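Local coordinates for lactococcal prophage ps3 protein 05 (Staphylococcus epidermidis ATCC 12228, PDB 3G8W), which probably transfers an acetyl group from acetyl-coenzyme A to an acceptor not yet identified, as a member of the GNAT acetyltransferase family, at residues B[7-12]-B[56-61]; B[63-68]-B[90-95]; B[68-73]-B[101-106]; B[80-85]-B[114-119]; B[120-125]-B[158-163]. All blocks are in the same frame, centred on the assembly; numbering follows the deposited sequence.

All five contacts belong to one mixed beta sheet and a helix packed on it, the framework of a GNAT fold. Contacts 1, 2, 4 and 5 pair neighbouring strands of the sheet; contact 3 lays helix 96-112 over strand 65-74. Contacts 1 and 3 sit close, centres about 8 Å apart, whereas contacts 2 and 4, both using strand 83-91, lie about 26 Å apart at its two ends. Contact 1 closes before the others open; contacts 2, 3 and 4 interleave along the chain; contact 5 comes last. Contact 4 pairs the starts of 83-91 and 117-123; in GNAT enzymes this parallel pair splays further along, where acetyl-coenzyme A usually binds, and the same is probable here.

Contact 1: residues B[7-12]-B[56-61]; sequences IRLLNQ and NIFGAF
Arg-8 slants across the Phe-61 side chain, its guanidinium plane only 18° from that of the ring. CE2 of the ring sits over one face of the guanidinium, off toward the guanidinium's rim, and NH2 of Arg-8 is 3.6 Å from CZ of Phe-61. From CG to NE the arginine is extended, and two polar bonds fix the turn of its end: NH1 donates close to the guanidinium plane to O of Leu-9 at 3.1 Å, and NH2 makes a salt bridge with Asp-14. Leu-10 meets the same ring from its edge, CD1 lying 3.5 Å from CE2 of Phe-61. Its other methyl, CD2, turns to Ile-57 and touches CG2 at 3.6 Å. Although Leu-9 and Phe-58 set out in different directions, CD1 of Leu-9 comes back over the centre of one face of the Phe-58 ring, and Ile-7 packs CG1 on CB of Ala-60 at 3.9 Å. The antiparallel ladder is held chiefly by Gly-59 N, which donates to O of Arg-8 at 3.2 Å in an almost straight bond; the bonds from Arg-8 N to Gly-59 O and from Leu-10 N to Ile-57 O are weak. Strand 6-9 is an outermost strand of the chain's sheet. Helix 96-112 covers the face with Ile-7 and Phe-58, helix 15-24 receives Leu-10 and Ile-57, and strand 65-74 continues the sheet beyond 55-62.

Contact 2: residues B[63-68]-B[90-95]; sequences DDELVA and FVKNND
Ala-68 and Val-91 face each other as an antiparallel non-hydrogen-bonded pair, their CA atoms 4.3 Å apart, near the start of strand 65-74 and the end of strand 83-91. Just beyond, Lys-92 N donates to O of Val-67 at 2.9 Å. CA of Ala-68 lies 3.3 Å from O of Phe-90, a CA-H...O contact. Val-67 and Ala-68 together stand opposite Ala-60 on the next strand, a classic beta bulge. Of the side chains, CB of Ala-68 rests against CG1 of Val-91 at 4.0 Å, both on the face covered by helix 96-112. Lys-92 leaves the other way: with CG anti to its backbone N (chi1 -174°) and the chain extended beyond, it runs back along strand 65-74 until NZ lies 4.1 Å from CG of Glu-65. Asp-95 then starts the helix as its N-cap, OD2 accepting from Val-98 N. Chemically, one good backbone bond and one small apolar touch secure the open end of the hairpin, away from its turn, while NZ of Lys-92 and OE1 of Glu-65 stay 5.4 Å apart, so their opposite charges probably attract only loosely.

Contact 3: residues B[68-73]-B[101-106]; sequences ATCTLK and ELINHI
Helix 96-112, the crossover helix of a beta-alpha-beta unit in the GNAT fold, lies here on strand 65-74, bringing Leu-102, Ile-103 and Ile-106 down on Ala-68, Cys-70 and Leu-72. The short axes pass 9.0 Å apart at 30°. Cys-70 occupies the middle: its CB takes CD1 of Ile-106 at 3.4 Å and, beside that, CD1 of Leu-102 at 3.7 Å. Because SG stands anti to the backbone N (chi1 -167°), the sulfur reaches a third residue, meeting CD1 of Ile-103 at 4.1 Å. Toward the start of the strand the same Leu-102 methyl also covers CB of Ala-68. At the far end Leu-72 and Ile-106 run antiparallel to one another, CD2 of the leucine 3.9 Å from CG2 of the isoleucine. Leu-86 of strand 83-91 adds to this layer. Every residue that touches is buried and the side-chain contacts are apolar, so at this point the helix is held to strand 65-74 by hydrophobic packing.

Contact 4: residues B[80-85]-B[114-119]; sequences KCHKAI and NIETLM
Ala-84 turns its CB into an apolar corner between CG2 of Ile-115, at 3.8 Å, and CD2 of Leu-118, at 3.9 Å. On the other face of the sheet Ile-85 crosses over Met-119, modelled as selenomethionine, and brings CD1 to its CB at 3.9 Å. Between the two faces runs a parallel ladder: Met-119 N donates to O of Ala-84 at 2.9 Å, whereas the bond from Ala-84 N to Thr-117 O is weak. Nearer the start of the strands O of His-82 accepts twice, from Thr-117 N at 3.1 Å, nearly in line with the carbonyl, and from Glu-116 N, which comes in tilted 22° from its plane. Lys-83 points the same way as Thr-117, its CG 3.5 Å from OG1 of Thr-117 and over one face of the His-82 ring, off toward the rim. The polar ends then leave for the second subunit: Lys-83 NZ binds Glu-144 and Ala-147 there, and Glu-116 binds its Lys-149 and Tyr-154. Strands 83-91 and 117-123 are the parallel pair of a beta-alpha-beta crossover through helix 96-112, which packs on Ile-115 and Leu-118; strands 65-74 and 153-163 flank the pair.

Contact 5: residues B[120-125]-B[158-163]; sequences IAIASN and NWLIYS
Ile-120 and Leu-160 exchange two backbone bonds: Leu-160 N gives to O of Ile-120 at 2.9 Å, and Ile-120 N gives to O of Leu-160 at 3.1 Å. Ile-122 and Asn-158 repeat the pattern, Ile-122 N to Asn-158 O at 2.8 Å and almost straight (174° at the hydrogen), Asn-158 N to Ile-122 O at 2.7 Å. All four amide groups of these two pairs therefore find their partners across the ladder. The amide oxygen OD1 of Asn-158 has two: Lys-130 NZ donates to it, and OG of Ser-124 adds a weak bond at 3.3 Å. Asn-158 can reach that serine because its CG swings beside the backbone N (chi1 -84°). This antiparallel pairing joins 153-163 to 117-123; on its other side 153-163 pairs with 139-150, the outermost strand, completing the C-terminal part of the GNAT sheet. Within the non-hydrogen-bonded pair, CB of Ala-121 stands over the six-membered ring of Trp-159, 3.8 Å from its centroid and 10° off the normal, a CH-pi contact. The indole NE1 spends its hydrogen on OE1 of Glu-144 of the same chain. Behind, on the face that helix 127-136 covers, Ile-120 and Leu-160 lie alongside each other, and CD1 of Ile-122 crosses to CD2 of Leu-160 at 3.8 Å.

Contact 1: residues B[7-12]-B[56-61]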
# COMPACT_ATOMS: atom_id res chain seq x y z
N ILE B 7 -15.04 -18.41 14.46
CA ILE B 7 -14.61 -17.23 13.71
C ILE B 7 -15.50 -16.97 12.49
O ILE B 7 -15.77 -17.87 11.70
CB ILE B 7 -13.14 -17.37 13.21
CG1 ILE B 7 -12.20 -17.67 14.37
CG2 ILE B 7 -12.68 -16.14 12.44
CD1 ILE B 7 -11.78 -19.12 14.44
N ARG B 8 -15.95 -15.73 12.36
CA ARG B 8 -16.69 -15.32 11.19
C ARG B 8 -16.16 -13.99 10.67
O ARG B 8 -15.37 -13.31 11.34
CB ARG B 8 -18.19 -15.22 11.50
CG ARG B 8 -18.58 -14.12 12.49
CD ARG B 8 -20.11 -14.02 12.63
NE ARG B 8 -20.53 -13.11 13.71
CZ ARG B 8 -20.49 -11.78 13.64
NH1 ARG B 8 -20.04 -11.16 12.54
NH2 ARG B 8 -20.90 -11.06 14.68
N LEU B 9 -16.59 -13.62 9.47
CA LEU B 9 -16.35 -12.29 8.95
C LEU B 9 -17.13 -11.29 9.79
O LEU B 9 -18.36 -11.38 9.92
CB LEU B 9 -16.80 -12.20 7.50
CG LEU B 9 -16.58 -10.84 6.84
CD1 LEU B 9 -15.10 -10.62 6.57
CD2 LEU B 9 -17.38 -10.74 5.56
N LEU B 10 -16.41 -10.35 10.39
CA LEU B 10 -17.04 -9.18 11.00
C LEU B 10 -17.72 -8.32 9.94
O LEU B 10 -17.38 -8.40 8.76
CB LEU B 10 -16.02 -8.35 11.78
CG LEU B 10 -16.05 -8.52 13.29
CD1 LEU B 10 -16.17 -10.01 13.69
CD2 LEU B 10 -14.86 -7.84 13.95
N ASN B 11 -18.66 -7.50 10.38
CA ASN B 11 -19.44 -6.65 9.50
C ASN B 11 -19.92 -5.42 10.29
O ASN B 11 -19.71 -5.35 11.51
CB ASN B 11 -20.63 -7.46 8.98
CG ASN B 11 -21.82 -7.37 9.89
OD1 ASN B 11 -22.49 -6.35 9.92
ND2 ASN B 11 -22.09 -8.43 10.65
N GLN B 12 -20.58 -4.48 9.62
CA GLN B 12 -21.10 -3.26 10.29
C GLN B 12 -22.06 -3.48 11.47
O GLN B 12 -22.44 -2.53 12.14
CB GLN B 12 -21.65 -2.25 9.28
CG GLN B 12 -22.20 -2.84 7.98
CD GLN B 12 -22.40 -1.79 6.88
OE1 GLN B 12 -22.49 -0.59 7.15
NE2 GLN B 12 -22.48 -2.25 5.63
N ASN B 56 -11.23 -6.64 4.73
CA ASN B 56 -11.99 -7.52 5.63
C ASN B 56 -11.45 -7.70 7.03
O ASN B 56 -10.33 -8.17 7.22
CB ASN B 56 -12.16 -8.89 4.99
CG ASN B 56 -13.03 -8.85 3.75
OD1 ASN B 56 -13.37 -7.79 3.23
ND2 ASN B 56 -13.38 -10.03 3.26
N ILE B 57 -12.24 -7.34 8.01
CA ILE B 57 -11.91 -7.60 9.39
C ILE B 57 -12.51 -8.95 9.80
O ILE B 57 -13.72 -9.17 9.67
CB ILE B 57 -12.50 -6.53 10.30
CG1 ILE B 57 -11.94 -5.16 9.94
CG2 ILE B 57 -12.20 -6.85 11.77
CD1 ILE B 57 -12.44 -4.07 10.85
N PHE B 58 -11.67 -9.85 10.32
CA PHE B 58 -12.19 -11.08 10.91
C PHE B 58 -12.17 -11.03 12.42
O PHE B 58 -11.28 -10.41 13.01
CB PHE B 58 -11.38 -12.27 10.47
CG PHE B 58 -11.50 -12.58 9.02
CD1 PHE B 58 -12.27 -13.65 8.60
CD2 PHE B 58 -10.78 -11.84 8.08
CE1 PHE B 58 -12.35 -13.96 7.25
CE2 PHE B 58 -10.86 -12.14 6.73
CZ PHE B 58 -11.63 -13.19 6.31
N GLY B 59 -13.15 -11.69 13.05
CA GLY B 59 -13.22 -11.79 14.51
C GLY B 59 -13.32 -13.21 15.03
O GLY B 59 -13.95 -14.06 14.41
N ALA B 60 -12.68 -13.48 16.17
CA ALA B 60 -12.89 -14.73 16.91
C ALA B 60 -13.86 -14.49 18.07
O ALA B 60 -13.75 -13.50 18.81
CB ALA B 60 -11.59 -15.28 17.41
N PHE B 61 -14.83 -15.40 18.23
CA PHE B 61 -15.88 -15.22 19.22
C PHE B 61 -15.93 -16.32 20.25
O PHE B 61 -16.01 -17.50 19.90
CB PHE B 61 -17.24 -15.09 18.54
CG PHE B 61 -17.48 -13.76 17.91
CD1 PHE B 61 -17.97 -12.70 18.67
CD2 PHE B 61 -17.18 -13.55 16.56
CE1 PHE B 61 -18.18 -11.45 18.09
CE2 PHE B 61 -17.40 -12.30 15.97
CZ PHE B 61 -17.90 -11.25 16.74

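Contact 2: residues B[63-68]-B[90-95]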
# COMPACT_ATOMS: atom_id res chain seq x y z
N ASP B 63 -18.60 -17.21 22.93
CA ASP B 63 -20.02 -16.87 23.14
C ASP B 63 -20.36 -15.51 22.49
O ASP B 63 -20.13 -15.32 21.29
CB ASP B 63 -20.40 -16.90 24.63
N ASP B 64 -20.89 -14.58 23.28
CA ASP B 64 -21.23 -13.23 22.79
C ASP B 64 -20.01 -12.32 22.57
O ASP B 64 -20.10 -11.32 21.86
CB ASP B 64 -22.26 -12.56 23.72
N GLU B 65 -18.88 -12.68 23.18
CA GLU B 65 -17.72 -11.79 23.24
C GLU B 65 -16.76 -11.93 22.05
O GLU B 65 -16.32 -13.02 21.69
CB GLU B 65 -16.97 -11.98 24.57
CG GLU B 65 -17.27 -10.95 25.68
CD GLU B 65 -18.70 -11.02 26.24
OE1 GLU B 65 -18.88 -11.32 27.45
OE2 GLU B 65 -19.66 -10.76 25.48
N LEU B 66 -16.44 -10.80 21.44
CA LEU B 66 -15.38 -10.76 20.46
C LEU B 66 -14.05 -10.87 21.21
O LEU B 66 -13.82 -10.14 22.18
CB LEU B 66 -15.47 -9.49 19.62
CG LEU B 66 -14.49 -9.35 18.46
CD1 LEU B 66 -14.63 -10.46 17.41
CD2 LEU B 66 -14.61 -7.97 17.83
N VAL B 67 -13.18 -11.78 20.79
CA VAL B 67 -12.02 -12.16 21.60
C VAL B 67 -10.72 -11.85 20.88
O VAL B 67 -9.72 -11.47 21.50
CB VAL B 67 -12.09 -13.65 21.99
CG1 VAL B 67 -10.81 -14.10 22.60
CG2 VAL B 67 -13.21 -13.87 22.98
N ALA B 68 -10.74 -12.00 19.57
CA ALA B 68 -9.62 -11.57 18.77
C ALA B 68 -10.13 -10.91 17.50
O ALA B 68 -11.33 -10.97 17.20
CB ALA B 68 -8.71 -12.76 18.46
N PHE B 90 -5.80 -7.21 16.92
CA PHE B 90 -6.19 -6.98 18.33
C PHE B 90 -6.66 -8.26 19.01
O PHE B 90 -7.57 -8.94 18.53
CB PHE B 90 -7.26 -5.90 18.49
CG PHE B 90 -6.92 -4.60 17.83
CD1 PHE B 90 -5.84 -3.86 18.25
CD2 PHE B 90 -7.69 -4.11 16.79
CE1 PHE B 90 -5.50 -2.64 17.65
CE2 PHE B 90 -7.37 -2.90 16.18
CZ PHE B 90 -6.27 -2.16 16.61
N VAL B 91 -6.03 -8.57 20.14
CA VAL B 91 -6.37 -9.76 20.90
C VAL B 91 -6.66 -9.37 22.33
O VAL B 91 -6.01 -8.48 22.86
CB VAL B 91 -5.23 -10.79 20.86
CG1 VAL B 91 -5.77 -12.21 21.07
CG2 VAL B 91 -4.44 -10.70 19.54
N LYS B 92 -7.65 -10.03 22.94
CA LYS B 92 -8.05 -9.78 24.33
C LYS B 92 -7.26 -10.68 25.26
O LYS B 92 -7.17 -11.89 25.03
CB LYS B 92 -9.55 -10.03 24.50
CG LYS B 92 -10.11 -9.66 25.87
CD LYS B 92 -11.44 -10.37 26.07
CE LYS B 92 -12.14 -9.95 27.36
NZ LYS B 92 -13.57 -10.38 27.37
N ASN B 93 -6.70 -10.08 26.31
CA ASN B 93 -5.85 -10.75 27.29
C ASN B 93 -4.54 -11.26 26.72
O ASN B 93 -3.65 -11.67 27.45
CB ASN B 93 -6.60 -11.90 27.97
CG ASN B 93 -7.78 -11.41 28.77
OD1 ASN B 93 -7.62 -10.85 29.86
ND2 ASN B 93 -8.98 -11.62 28.24
N ASN B 94 -4.39 -11.19 25.40
CA ASN B 94 -3.22 -11.75 24.77
C ASN B 94 -3.31 -13.27 24.84
O ASN B 94 -2.35 -13.95 25.21
CB ASN B 94 -1.96 -11.24 25.49
CG ASN B 94 -0.74 -11.26 24.60
OD1 ASN B 94 -0.86 -11.33 23.36
ND2 ASN B 94 0.44 -11.21 25.21
N ASP B 95 -4.48 -13.80 24.52
CA ASP B 95 -4.66 -15.22 24.37
C ASP B 95 -4.15 -15.64 22.98
O ASP B 95 -4.80 -15.42 21.95
CB ASP B 95 -6.13 -15.59 24.59
CG ASP B 95 -6.37 -17.09 24.60
OD1 ASP B 95 -7.32 -17.55 25.29
OD2 ASP B 95 -5.63 -17.81 23.90

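Contact 3: residues B[68-73]-B[101-106]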
# COMPACT_ATOMS: atom_id res chain seq x y z
N ALA B 68 -10.74 -12.00 19.57
CA ALA B 68 -9.62 -11.57 18.77
C ALA B 68 -10.13 -10.91 17.50
O ALA B 68 -11.33 -10.97 17.20
CB ALA B 68 -8.71 -12.76 18.46
N THR B 69 -9.22 -10.27 16.76
CA THR B 69 -9.56 -9.52 15.54
C THR B 69 -8.35 -9.36 14.64
O THR B 69 -7.22 -9.28 15.12
CB THR B 69 -10.12 -8.12 15.87
OG1 THR B 69 -11.42 -7.97 15.27
CG2 THR B 69 -9.19 -7.00 15.40
N CYS B 70 -8.59 -9.30 13.34
CA CYS B 70 -7.51 -9.01 12.41
C CYS B 70 -8.04 -8.58 11.06
O CYS B 70 -9.02 -9.15 10.58
CB CYS B 70 -6.64 -10.24 12.25
SG CYS B 70 -5.13 -9.86 11.43
N THR B 71 -7.42 -7.59 10.43
CA THR B 71 -7.85 -7.14 9.10
C THR B 71 -7.09 -7.79 7.95
O THR B 71 -5.87 -7.88 7.98
CB THR B 71 -7.75 -5.62 8.93
OG1 THR B 71 -8.75 -4.99 9.72
CG2 THR B 71 -7.99 -5.22 7.50
N LEU B 72 -7.82 -8.21 6.93
CA LEU B 72 -7.21 -8.58 5.67
C LEU B 72 -7.53 -7.52 4.62
O LEU B 72 -8.71 -7.27 4.29
CB LEU B 72 -7.68 -9.96 5.20
CG LEU B 72 -6.78 -10.58 4.14
CD1 LEU B 72 -5.32 -10.56 4.58
CD2 LEU B 72 -7.23 -12.00 3.81
N LYS B 73 -6.47 -6.89 4.13
CA LYS B 73 -6.62 -5.87 3.10
C LYS B 73 -5.94 -6.38 1.84
O LYS B 73 -4.72 -6.45 1.76
CB LYS B 73 -6.01 -4.53 3.55
CG LYS B 73 -6.50 -3.30 2.78
CD LYS B 73 -5.77 -3.06 1.44
CE LYS B 73 -6.61 -2.12 0.51
NZ LYS B 73 -6.13 -2.00 -0.92
N GLU B 101 -5.43 -19.45 16.15
CA GLU B 101 -6.56 -20.03 15.44
C GLU B 101 -7.16 -19.03 14.45
O GLU B 101 -7.56 -19.39 13.34
CB GLU B 101 -7.59 -20.52 16.44
CG GLU B 101 -8.42 -21.67 15.97
CD GLU B 101 -9.42 -22.11 17.04
OE1 GLU B 101 -10.66 -22.09 16.75
OE2 GLU B 101 -8.98 -22.46 18.17
N LEU B 102 -7.22 -17.77 14.87
CA LEU B 102 -7.68 -16.69 14.01
C LEU B 102 -6.80 -16.50 12.74
O LEU B 102 -7.34 -16.45 11.63
CB LEU B 102 -7.72 -15.39 14.82
CG LEU B 102 -8.66 -14.22 14.57
CD1 LEU B 102 -7.82 -12.99 14.46
CD2 LEU B 102 -9.52 -14.36 13.36
N ILE B 103 -5.46 -16.41 12.91
CA ILE B 103 -4.54 -16.19 11.78
C ILE B 103 -4.72 -17.31 10.78
O ILE B 103 -4.85 -17.06 9.58
CB ILE B 103 -3.04 -15.97 12.20
CG1 ILE B 103 -2.87 -14.65 12.96
CG2 ILE B 103 -2.10 -15.94 11.00
CD1 ILE B 103 -3.80 -13.53 12.51
N ASN B 104 -4.79 -18.54 11.27
CA ASN B 104 -5.07 -19.69 10.42
C ASN B 104 -6.35 -19.58 9.61
O ASN B 104 -6.34 -19.91 8.43
CB ASN B 104 -5.05 -20.97 11.22
CG ASN B 104 -3.67 -21.63 11.24
OD1 ASN B 104 -3.58 -22.83 11.48
ND2 ASN B 104 -2.61 -20.87 10.98
N HIS B 105 -7.44 -19.11 10.22
CA HIS B 105 -8.70 -18.95 9.50
C HIS B 105 -8.43 -17.98 8.36
O HIS B 105 -8.81 -18.23 7.21
CB HIS B 105 -9.78 -18.37 10.43
CG HIS B 105 -11.16 -18.30 9.83
ND1 HIS B 105 -11.51 -17.38 8.86
CD2 HIS B 105 -12.28 -19.02 10.08
CE1 HIS B 105 -12.77 -17.55 8.53
NE2 HIS B 105 -13.27 -18.53 9.26
N ILE B 106 -7.74 -16.89 8.68
CA ILE B 106 -7.50 -15.84 7.71
C ILE B 106 -6.64 -16.37 6.57
O ILE B 106 -6.84 -15.99 5.43
CB ILE B 106 -6.91 -14.57 8.34
CG1 ILE B 106 -7.91 -13.94 9.33
CG2 ILE B 106 -6.52 -13.58 7.25
CD1 ILE B 106 -7.44 -12.61 9.93

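Contact 4: residues B[80-85]-B[114-119]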
# COMPACT_ATOMS: atom_id res chain seq x y z
N LYS B 80 -1.97 -6.45 -8.76
CA LYS B 80 -1.57 -6.63 -7.38
C LYS B 80 -2.54 -7.44 -6.51
O LYS B 80 -2.33 -7.61 -5.30
CB LYS B 80 -1.22 -5.27 -6.77
CG LYS B 80 -0.04 -4.71 -7.51
CD LYS B 80 0.74 -3.67 -6.77
CE LYS B 80 2.21 -3.67 -7.22
NZ LYS B 80 2.33 -3.33 -8.68
N CYS B 81 -3.55 -8.02 -7.16
CA CYS B 81 -4.60 -8.79 -6.49
C CYS B 81 -4.19 -10.10 -5.91
O CYS B 81 -4.93 -10.67 -5.12
CB CYS B 81 -5.75 -9.07 -7.44
SG CYS B 81 -6.75 -7.65 -7.56
N HIS B 82 -3.02 -10.59 -6.29
CA HIS B 82 -2.56 -11.83 -5.70
C HIS B 82 -1.99 -11.60 -4.30
O HIS B 82 -1.59 -12.54 -3.65
CB HIS B 82 -1.54 -12.49 -6.61
CG HIS B 82 -0.30 -11.69 -6.78
ND1 HIS B 82 -0.31 -10.44 -7.35
CD2 HIS B 82 0.97 -11.91 -6.38
CE1 HIS B 82 0.91 -9.94 -7.33
NE2 HIS B 82 1.71 -10.82 -6.75
N LYS B 83 -1.96 -10.36 -3.83
CA LYS B 83 -1.30 -10.04 -2.54
C LYS B 83 -2.21 -9.38 -1.54
O LYS B 83 -3.22 -8.77 -1.91
CB LYS B 83 -0.15 -9.07 -2.76
CG LYS B 83 1.04 -9.63 -3.40
CD LYS B 83 1.58 -8.64 -4.36
CE LYS B 83 2.08 -7.37 -3.69
NZ LYS B 83 2.83 -6.46 -4.64
N ALA B 84 -1.85 -9.45 -0.27
CA ALA B 84 -2.69 -8.85 0.75
C ALA B 84 -1.90 -8.56 1.99
O ALA B 84 -0.91 -9.21 2.24
CB ALA B 84 -3.91 -9.76 1.07
N ILE B 85 -2.37 -7.59 2.75
CA ILE B 85 -1.71 -7.16 3.96
C ILE B 85 -2.59 -7.53 5.12
O ILE B 85 -3.81 -7.37 5.04
CB ILE B 85 -1.61 -5.62 4.02
CG1 ILE B 85 -0.95 -5.03 2.76
CG2 ILE B 85 -0.80 -5.20 5.20
CD1 ILE B 85 0.45 -5.55 2.48
N ASN B 114 -7.75 -16.95 -3.79
CA ASN B 114 -6.56 -16.98 -4.65
C ASN B 114 -5.48 -15.92 -4.33
O ASN B 114 -4.63 -15.61 -5.16
CB ASN B 114 -6.95 -16.90 -6.12
CG ASN B 114 -7.96 -17.95 -6.50
OD1 ASN B 114 -7.81 -19.13 -6.16
ND2 ASN B 114 -9.01 -17.53 -7.20
N ILE B 115 -5.52 -15.37 -3.13
CA ILE B 115 -4.43 -14.52 -2.67
C ILE B 115 -3.18 -15.38 -2.48
O ILE B 115 -3.16 -16.31 -1.68
CB ILE B 115 -4.84 -13.75 -1.39
CG1 ILE B 115 -5.99 -12.77 -1.73
CG2 ILE B 115 -3.61 -13.06 -0.74
CD1 ILE B 115 -6.92 -12.36 -0.55
N GLU B 116 -2.15 -15.07 -3.24
CA GLU B 116 -0.93 -15.85 -3.25
C GLU B 116 0.03 -15.55 -2.13
O GLU B 116 0.76 -16.43 -1.67
CB GLU B 116 -0.21 -15.67 -4.57
CG GLU B 116 -0.29 -16.87 -5.43
CD GLU B 116 -0.54 -16.52 -6.85
OE1 GLU B 116 0.38 -15.98 -7.50
OE2 GLU B 116 -1.66 -16.76 -7.32
N THR B 117 0.10 -14.29 -1.70
CA THR B 117 1.03 -13.97 -0.66
C THR B 117 0.46 -13.00 0.39
O THR B 117 -0.32 -12.10 0.06
CB THR B 117 2.41 -13.53 -1.23
OG1 THR B 117 2.46 -12.13 -1.43
CG2 THR B 117 2.79 -14.28 -2.52
N LEU B 118 0.86 -13.19 1.65
CA LEU B 118 0.46 -12.31 2.74
C LEU B 118 1.66 -11.57 3.29
O LEU B 118 2.74 -12.16 3.44
CB LEU B 118 -0.20 -13.09 3.88
CG LEU B 118 -1.51 -13.79 3.51
CD1 LEU B 118 -2.06 -14.59 4.70
CD2 LEU B 118 -2.56 -12.83 2.99
N MSE B 119 1.47 -10.28 3.56
CA MSE B 119 2.45 -9.46 4.22
C MSE B 119 1.91 -8.78 5.48
O MSE B 119 0.73 -8.43 5.58
CB MSE B 119 2.99 -8.40 3.27
CG MSE B 119 4.08 -8.86 2.33
SE MSE B 119 3.92 -7.81 0.70
CE MSE B 119 4.72 -6.13 1.19

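Contact 5: residues B[120-125]-B[158-163]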
# COMPACT_ATOMS: atom_id res chain seq x y z
N ILE B 120 2.80 -8.57 6.43
CA ILE B 120 2.50 -7.81 7.63
C ILE B 120 3.72 -6.97 7.97
O ILE B 120 4.86 -7.43 7.83
CB ILE B 120 2.06 -8.73 8.81
CG1 ILE B 120 1.56 -7.90 9.99
CG2 ILE B 120 3.12 -9.80 9.19
CD1 ILE B 120 0.44 -8.62 10.76
N ALA B 121 3.47 -5.73 8.37
CA ALA B 121 4.51 -4.84 8.85
C ALA B 121 4.40 -4.82 10.36
O ALA B 121 3.33 -4.53 10.91
CB ALA B 121 4.31 -3.45 8.29
N ILE B 122 5.50 -5.17 11.03
CA ILE B 122 5.54 -5.20 12.50
C ILE B 122 6.59 -4.23 13.00
O ILE B 122 7.69 -4.18 12.44
CB ILE B 122 5.86 -6.60 13.04
CG1 ILE B 122 4.79 -7.59 12.54
CG2 ILE B 122 5.85 -6.57 14.53
CD1 ILE B 122 5.16 -9.06 12.59
N ALA B 123 6.23 -3.46 14.03
CA ALA B 123 7.13 -2.49 14.65
C ALA B 123 8.39 -3.16 15.18
O ALA B 123 8.32 -4.09 15.97
CB ALA B 123 6.43 -1.76 15.78
N SER B 124 9.54 -2.68 14.74
CA SER B 124 10.81 -3.34 15.05
C SER B 124 11.01 -3.81 16.50
O SER B 124 11.79 -4.72 16.75
CB SER B 124 11.98 -2.50 14.59
OG SER B 124 12.13 -2.66 13.17
N ASN B 125 10.29 -3.23 17.45
CA ASN B 125 10.48 -3.64 18.82
C ASN B 125 9.26 -4.30 19.46
O ASN B 125 9.10 -4.32 20.70
CB ASN B 125 11.05 -2.47 19.65
CG ASN B 125 10.08 -1.29 19.75
OD1 ASN B 125 8.88 -1.40 19.44
ND2 ASN B 125 10.61 -0.14 20.19
N ASN B 158 9.55 -4.15 10.50
CA ASN B 158 10.02 -5.32 9.79
C ASN B 158 8.85 -5.84 9.01
O ASN B 158 7.75 -6.03 9.54
CB ASN B 158 10.58 -6.40 10.73
CG ASN B 158 12.04 -6.15 11.09
OD1 ASN B 158 12.35 -5.82 12.23
ND2 ASN B 158 12.94 -6.31 10.14
N TRP B 159 9.08 -6.00 7.72
CA TRP B 159 8.09 -6.52 6.85
C TRP B 159 8.34 -7.99 6.74
O TRP B 159 9.44 -8.42 6.36
CB TRP B 159 8.18 -5.87 5.49
CG TRP B 159 7.54 -4.52 5.41
CD1 TRP B 159 8.12 -3.34 5.68
CD2 TRP B 159 6.21 -4.22 4.98
NE1 TRP B 159 7.24 -2.31 5.45
CE2 TRP B 159 6.06 -2.82 5.01
CE3 TRP B 159 5.12 -5.00 4.55
CZ2 TRP B 159 4.88 -2.17 4.65
CZ3 TRP B 159 3.92 -4.34 4.16
CH2 TRP B 159 3.82 -2.93 4.24
N LEU B 160 7.29 -8.75 7.08
CA LEU B 160 7.28 -10.20 6.88
C LEU B 160 6.34 -10.66 5.77
O LEU B 160 5.32 -10.02 5.46
CB LEU B 160 6.88 -10.89 8.17
CG LEU B 160 7.82 -10.85 9.36
CD1 LEU B 160 8.15 -9.44 9.69
CD2 LEU B 160 7.07 -11.53 10.49
N ILE B 161 6.66 -11.81 5.21
CA ILE B 161 5.89 -12.38 4.11
C ILE B 161 5.60 -13.87 4.37
O ILE B 161 6.43 -14.62 4.91
CB ILE B 161 6.61 -12.12 2.75
CG1 ILE B 161 5.87 -12.73 1.58
CG2 ILE B 161 8.05 -12.66 2.79
CD1 ILE B 161 6.36 -12.23 0.19
N TYR B 162 4.38 -14.27 4.02
CA TYR B 162 3.97 -15.66 4.02
C TYR B 162 3.42 -15.95 2.64
O TYR B 162 2.68 -15.15 2.08
CB TYR B 162 2.94 -15.89 5.12
CG TYR B 162 2.35 -17.28 5.18
CD1 TYR B 162 2.87 -18.24 6.03
CD2 TYR B 162 1.25 -17.61 4.39
CE1 TYR B 162 2.32 -19.51 6.09
CE2 TYR B 162 0.70 -18.88 4.43
CZ TYR B 162 1.23 -19.82 5.29
OH TYR B 162 0.65 -21.08 5.33
N SER B 163 3.81 -17.08 2.08
CA SER B 163 3.28 -17.52 0.81
C SER B 163 2.24 -18.63 0.97
O SER B 163 2.45 -19.60 1.69
CB SER B 163 4.41 -17.99 -0.07
OG SER B 163 3.92 -19.00 -0.92